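Phenazine biosynthesis protein PhzF family (Enterococcus faecalis, PDB 1S7J) is probably an isomerase of the PhzF family, a group of enzymes that includes members acting in phenazine biosynthesis. Local coordinates at residues A[120-125]-A[139-144]; A[144-149]-A[173-178]. One frame throughout, in Å; residues are numbered along the deposited sequence.

Contact 1: A[120-125]-A[139-144]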
# COMPACT_ATOMS: atom_id res chain seq x y z
N PRO A 120 0.67 -15.70 7.69
CA PRO A 120 0.78 -15.34 9.11
C PRO A 120 0.50 -16.56 9.99
O PRO A 120 -0.38 -17.38 9.67
CB PRO A 120 -0.29 -14.27 9.26
CG PRO A 120 -1.35 -14.72 8.33
CD PRO A 120 -0.56 -15.13 7.09
N GLU A 121 1.26 -16.70 11.06
CA GLU A 121 1.10 -17.83 11.97
C GLU A 121 0.16 -17.55 13.14
O GLU A 121 0.21 -16.48 13.75
CB GLU A 121 2.47 -18.31 12.49
CG GLU A 121 3.21 -17.31 13.37
CD GLU A 121 4.67 -17.14 12.97
OE1 GLU A 121 5.23 -18.03 12.29
OE2 GLU A 121 5.25 -16.10 13.34
N ARG A 122 -0.69 -18.54 13.44
CA ARG A 122 -1.67 -18.49 14.53
C ARG A 122 -1.18 -17.78 15.79
O ARG A 122 -0.05 -17.99 16.24
CB ARG A 122 -2.10 -19.91 14.90
CG ARG A 122 -3.28 -20.43 14.10
CD ARG A 122 -4.56 -19.73 14.55
NE ARG A 122 -5.76 -20.31 13.94
CZ ARG A 122 -7.00 -19.92 14.23
NH1 ARG A 122 -8.03 -20.50 13.64
NH2 ARG A 122 -7.20 -18.94 15.12
N ILE A 123 -2.05 -16.98 16.39
CA ILE A 123 -1.70 -16.26 17.59
C ILE A 123 -2.90 -16.33 18.53
O ILE A 123 -4.03 -16.63 18.09
CB ILE A 123 -1.32 -14.79 17.28
CG1 ILE A 123 -0.16 -14.33 18.15
CG2 ILE A 123 -2.51 -13.84 17.41
CD1 ILE A 123 1.18 -15.00 17.82
N PRO A 124 -2.67 -16.22 19.86
CA PRO A 124 -3.78 -16.28 20.82
C PRO A 124 -4.71 -15.06 20.67
O PRO A 124 -4.24 -13.94 20.50
CB PRO A 124 -3.07 -16.25 22.18
CG PRO A 124 -1.72 -16.87 21.87
CD PRO A 124 -1.37 -16.22 20.57
N ILE A 125 -6.02 -15.31 20.70
CA ILE A 125 -7.01 -14.23 20.58
C ILE A 125 -7.24 -13.55 21.94
O ILE A 125 -8.12 -13.96 22.71
CB ILE A 125 -8.36 -14.75 20.05
CG1 ILE A 125 -8.16 -15.57 18.78
CG2 ILE A 125 -9.30 -13.57 19.79
CD1 ILE A 125 -9.44 -16.17 18.22
N GLU A 139 -10.48 -15.32 14.29
CA GLU A 139 -9.16 -15.94 14.16
C GLU A 139 -8.08 -14.87 14.33
O GLU A 139 -8.31 -13.70 14.04
CB GLU A 139 -9.03 -16.60 12.79
CG GLU A 139 -10.22 -17.51 12.41
CD GLU A 139 -10.10 -18.12 11.02
OE1 GLU A 139 -8.97 -18.19 10.48
OE2 GLU A 139 -11.14 -18.55 10.47
N ALA A 140 -6.92 -15.28 14.81
CA ALA A 140 -5.81 -14.34 14.99
C ALA A 140 -4.51 -14.96 14.48
O ALA A 140 -4.32 -16.18 14.56
CB ALA A 140 -5.69 -13.95 16.45
N TYR A 141 -3.65 -14.12 13.90
CA TYR A 141 -2.37 -14.55 13.36
C TYR A 141 -1.35 -13.41 13.49
O TYR A 141 -1.72 -12.28 13.79
CB TYR A 141 -2.52 -14.92 11.88
CG TYR A 141 -3.56 -15.97 11.57
CD1 TYR A 141 -4.87 -15.62 11.29
CD2 TYR A 141 -3.21 -17.32 11.52
CE1 TYR A 141 -5.83 -16.58 10.95
CE2 TYR A 141 -4.16 -18.30 11.18
CZ TYR A 141 -5.46 -17.92 10.89
OH TYR A 141 -6.39 -18.88 10.52
N LEU A 142 -0.08 -13.72 13.27
CA LEU A 142 0.96 -12.70 13.35
C LEU A 142 1.96 -12.81 12.20
O LEU A 142 2.23 -13.90 11.68
CB LEU A 142 1.69 -12.77 14.72
CG LEU A 142 2.64 -11.65 15.23
CD1 LEU A 142 4.06 -11.86 14.74
CD2 LEU A 142 2.13 -10.25 14.89
N GLY A 143 2.42 -11.66 11.76
CA GLY A 143 3.39 -11.55 10.69
C GLY A 143 4.07 -10.25 11.03
O GLY A 143 4.52 -10.07 12.18
N ARG A 144 4.17 -9.35 10.08
CA ARG A 144 4.77 -8.06 10.37
C ARG A 144 3.74 -7.34 11.26
O ARG A 144 4.09 -6.63 12.20
CB ARG A 144 5.03 -7.25 9.09
CG ARG A 144 5.77 -5.94 9.33
CD ARG A 144 4.94 -4.73 8.91
NE ARG A 144 5.15 -4.38 7.51
CZ ARG A 144 4.18 -4.14 6.61
NH1 ARG A 144 4.53 -3.81 5.38
NH2 ARG A 144 2.91 -4.25 6.93
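The carbonyl oxygen Glu121 O takes a hydrogen bond from Leu142 N at 2.8 Å and is also approached by Tyr141 CA in a bent CA-H...O contact. This is the short antiparallel pairing of strands 121-122 and 139-142, at the margin of the second domain of a protein with the diaminopimelate epimerase-like fold. Glu121 and Leu142 form a hydrogen-bonded pair, completed by Glu121 N to Leu142 O, and Arg122 with Tyr141 is the non-hydrogen-bonded pair that follows. One further bond, Ile123 N to Ala140 O at 3.0 Å, reaches its oxygen from well above the carbonyl plane, although its N-H points fairly directly at the oxygen.

The side chains of Pro120 and Arg122 both pack against Tyr141. Pro120 CB lies 3.5 Å from Tyr141 CB, and Tyr141 turns the edge of its ring to Arg122 N. A bend at chi2 (-72°) folds Arg122 back along that ring, leaving Tyr141 CZ over one guanidinium face, offset toward the rim, with the two planes 38° apart. Glu139 OE1 lies 4.0 Å from Arg122 NH1 but well out of the guanidinium plane, so charge alone would attract them. That oxygen is held instead by two hydroxyls, Tyr141 OH and Tyr213 OH of helix 207-218, which fixes the phenol end of Tyr141. Toward Ile125, apolar packing takes over: Ile125 CG1 rests on Ala140 CB, and the same methyl is pressed by Ile123 CG2 at a tight 3.3 Å.

Contact 2: A[144-149]-A[173-178]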
# COMPACT_ATOMS: atom_id res chain seq x y z
N ARG A 144 4.17 -9.35 10.08
CA ARG A 144 4.77 -8.06 10.37
C ARG A 144 3.74 -7.34 11.26
O ARG A 144 4.09 -6.63 12.20
CB ARG A 144 5.03 -7.25 9.09
CG ARG A 144 5.77 -5.94 9.33
CD ARG A 144 4.94 -4.73 8.91
NE ARG A 144 5.15 -4.38 7.51
CZ ARG A 144 4.18 -4.14 6.61
NH1 ARG A 144 4.53 -3.81 5.38
NH2 ARG A 144 2.91 -4.25 6.93
N ASP A 145 2.45 -7.59 10.96
CA ASP A 145 1.33 -7.00 11.68
C ASP A 145 0.41 -8.05 12.24
O ASP A 145 0.38 -9.19 11.78
CB ASP A 145 0.46 -6.15 10.73
CG ASP A 145 1.25 -5.42 9.70
OD1 ASP A 145 1.06 -5.71 8.50
OD2 ASP A 145 2.06 -4.55 10.09
N LEU A 146 -0.39 -7.65 13.23
CA LEU A 146 -1.37 -8.55 13.80
C LEU A 146 -2.37 -8.79 12.68
O LEU A 146 -2.58 -7.91 11.84
CB LEU A 146 -2.02 -7.92 15.03
CG LEU A 146 -1.14 -8.10 16.27
CD1 LEU A 146 -1.52 -7.11 17.37
CD2 LEU A 146 -1.25 -9.55 16.76
N PHE A 147 -3.01 -9.93 12.67
CA PHE A 147 -3.90 -10.29 11.59
C PHE A 147 -5.18 -10.92 12.15
O PHE A 147 -5.18 -12.09 12.52
CB PHE A 147 -3.14 -11.29 10.71
CG PHE A 147 -3.83 -11.68 9.45
CD1 PHE A 147 -3.41 -11.15 8.23
CD2 PHE A 147 -4.84 -12.63 9.46
CE1 PHE A 147 -3.99 -11.57 7.03
CE2 PHE A 147 -5.43 -13.06 8.27
CZ PHE A 147 -5.00 -12.53 7.05
N PHE A 148 -6.25 -10.14 12.19
CA PHE A 148 -7.52 -10.63 12.73
C PHE A 148 -8.56 -10.87 11.67
O PHE A 148 -8.69 -10.10 10.73
CB PHE A 148 -8.07 -9.64 13.76
CG PHE A 148 -7.07 -9.19 14.77
CD1 PHE A 148 -6.78 -7.84 14.92
CD2 PHE A 148 -6.39 -10.12 15.57
CE1 PHE A 148 -5.85 -7.41 15.85
CE2 PHE A 148 -5.46 -9.70 16.50
CZ PHE A 148 -5.18 -8.34 16.65
N VAL A 149 -9.31 -11.95 11.81
CA VAL A 149 -10.37 -12.29 10.87
C VAL A 149 -11.69 -11.95 11.55
O VAL A 149 -11.90 -12.32 12.71
CB VAL A 149 -10.32 -13.78 10.47
CG1 VAL A 149 -11.41 -14.09 9.45
CG2 VAL A 149 -8.94 -14.12 9.90
N VAL A 173 3.51 -4.44 13.98
CA VAL A 173 3.76 -3.03 13.67
C VAL A 173 2.40 -2.39 13.45
O VAL A 173 2.16 -1.25 13.85
CB VAL A 173 4.60 -2.88 12.37
CG1 VAL A 173 4.83 -1.40 12.05
CG2 VAL A 173 5.93 -3.61 12.52
N GLY A 174 1.52 -3.13 12.79
CA GLY A 174 0.19 -2.65 12.53
C GLY A 174 -0.84 -3.69 12.86
O GLY A 174 -0.56 -4.65 13.58
N VAL A 175 -2.04 -3.51 12.33
CA VAL A 175 -3.14 -4.43 12.56
C VAL A 175 -3.95 -4.58 11.28
O VAL A 175 -4.31 -3.58 10.65
CB VAL A 175 -4.07 -3.93 13.70
CG1 VAL A 175 -5.31 -4.80 13.80
CG2 VAL A 175 -3.31 -3.91 15.03
N ILE A 176 -4.20 -5.81 10.90
CA ILE A 176 -4.96 -6.10 9.71
C ILE A 176 -6.24 -6.78 10.12
O ILE A 176 -6.25 -7.55 11.08
CB ILE A 176 -4.19 -7.06 8.76
CG1 ILE A 176 -2.84 -6.46 8.37
CG2 ILE A 176 -5.03 -7.35 7.52
CD1 ILE A 176 -1.98 -7.37 7.52
N VAL A 177 -7.33 -6.45 9.44
CA VAL A 177 -8.62 -7.04 9.71
C VAL A 177 -9.15 -7.50 8.36
O VAL A 177 -9.03 -6.79 7.36
CB VAL A 177 -9.60 -6.01 10.38
CG1 VAL A 177 -9.07 -5.60 11.75
CG2 VAL A 177 -9.76 -4.79 9.50
N THR A 178 -9.74 -8.69 8.32
CA THR A 178 -10.24 -9.26 7.07
C THR A 178 -11.58 -9.96 7.24
O THR A 178 -12.10 -10.07 8.35
CB THR A 178 -9.26 -10.33 6.51
OG1 THR A 178 -7.95 -10.12 7.05
CG2 THR A 178 -9.20 -10.24 5.02
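Phe148 and Val175 meet in the dense part of this contact, where Phe148 CE1 and Val175 CG1 are 3.4 Å apart. Strands 146-149 and 175-178 run parallel, their axes 4.7 Å apart, in the curved sheet that wraps a central helix in each domain of this fold; here helix 207-218 fills that place. Each strand uses the other's carbonyls in turn, and the bond from Phe148 N to Ile176 O is nearly straight (173° at the hydrogen). Leu146 and Phe148 face helix 127-133. On the other side of the sheet, Ile176 and Thr178 meet Leu210 of helix 207-218, and Ile176 CD1 packs against Phe147 CD1.

The loop end is more open. Arg144 O accepts a hydrogen bond from Val173 N, but beyond it the exposed arginine merely grazes its neighbour, CD coming 3.9 Å from Val173 CG2. Bends at chi2 and chi3 bring its guanidinium back to Asp145, with Asp145 CG in the guanidinium plane at its edge and a salt bridge of 2.8 Å from Arg144 NH2 to Asp145 OD1, though the hydrogen bond within it is bent and weak; Arg144 NH1 is bonded to Ser205 OG. Asp145 OD2 also takes a weak bond from Gly174 N. At the buried end, by contrast, Thr178 OG1 has no polar partner in the model and sits over one face of the Phe147 ring, 3.8 Å from Phe147 CZ.

The two contacts follow each other along the chain and pair neighbouring strands of the same sheet: contact 1 closes before contact 2 opens, and they share Arg144, in the turn between strands 139-142 and 146-149. Their centres lie about 8 Å apart. Probable hydrogen bonds from Tyr141 N to Phe147 O and from Val149 N to Glu139 O join those strands, giving the lateral order 121-122, 139-142, 146-149, 175-180. Helix 127-133 lies within the connection of contact 1, helices 153-158 and 163-168 within that of contact 2. The pairing thus passes from a surface edge into the buried sheet, while the Arg144 side chain remains about 10 Å from that of Glu46, the predicted active-site residue.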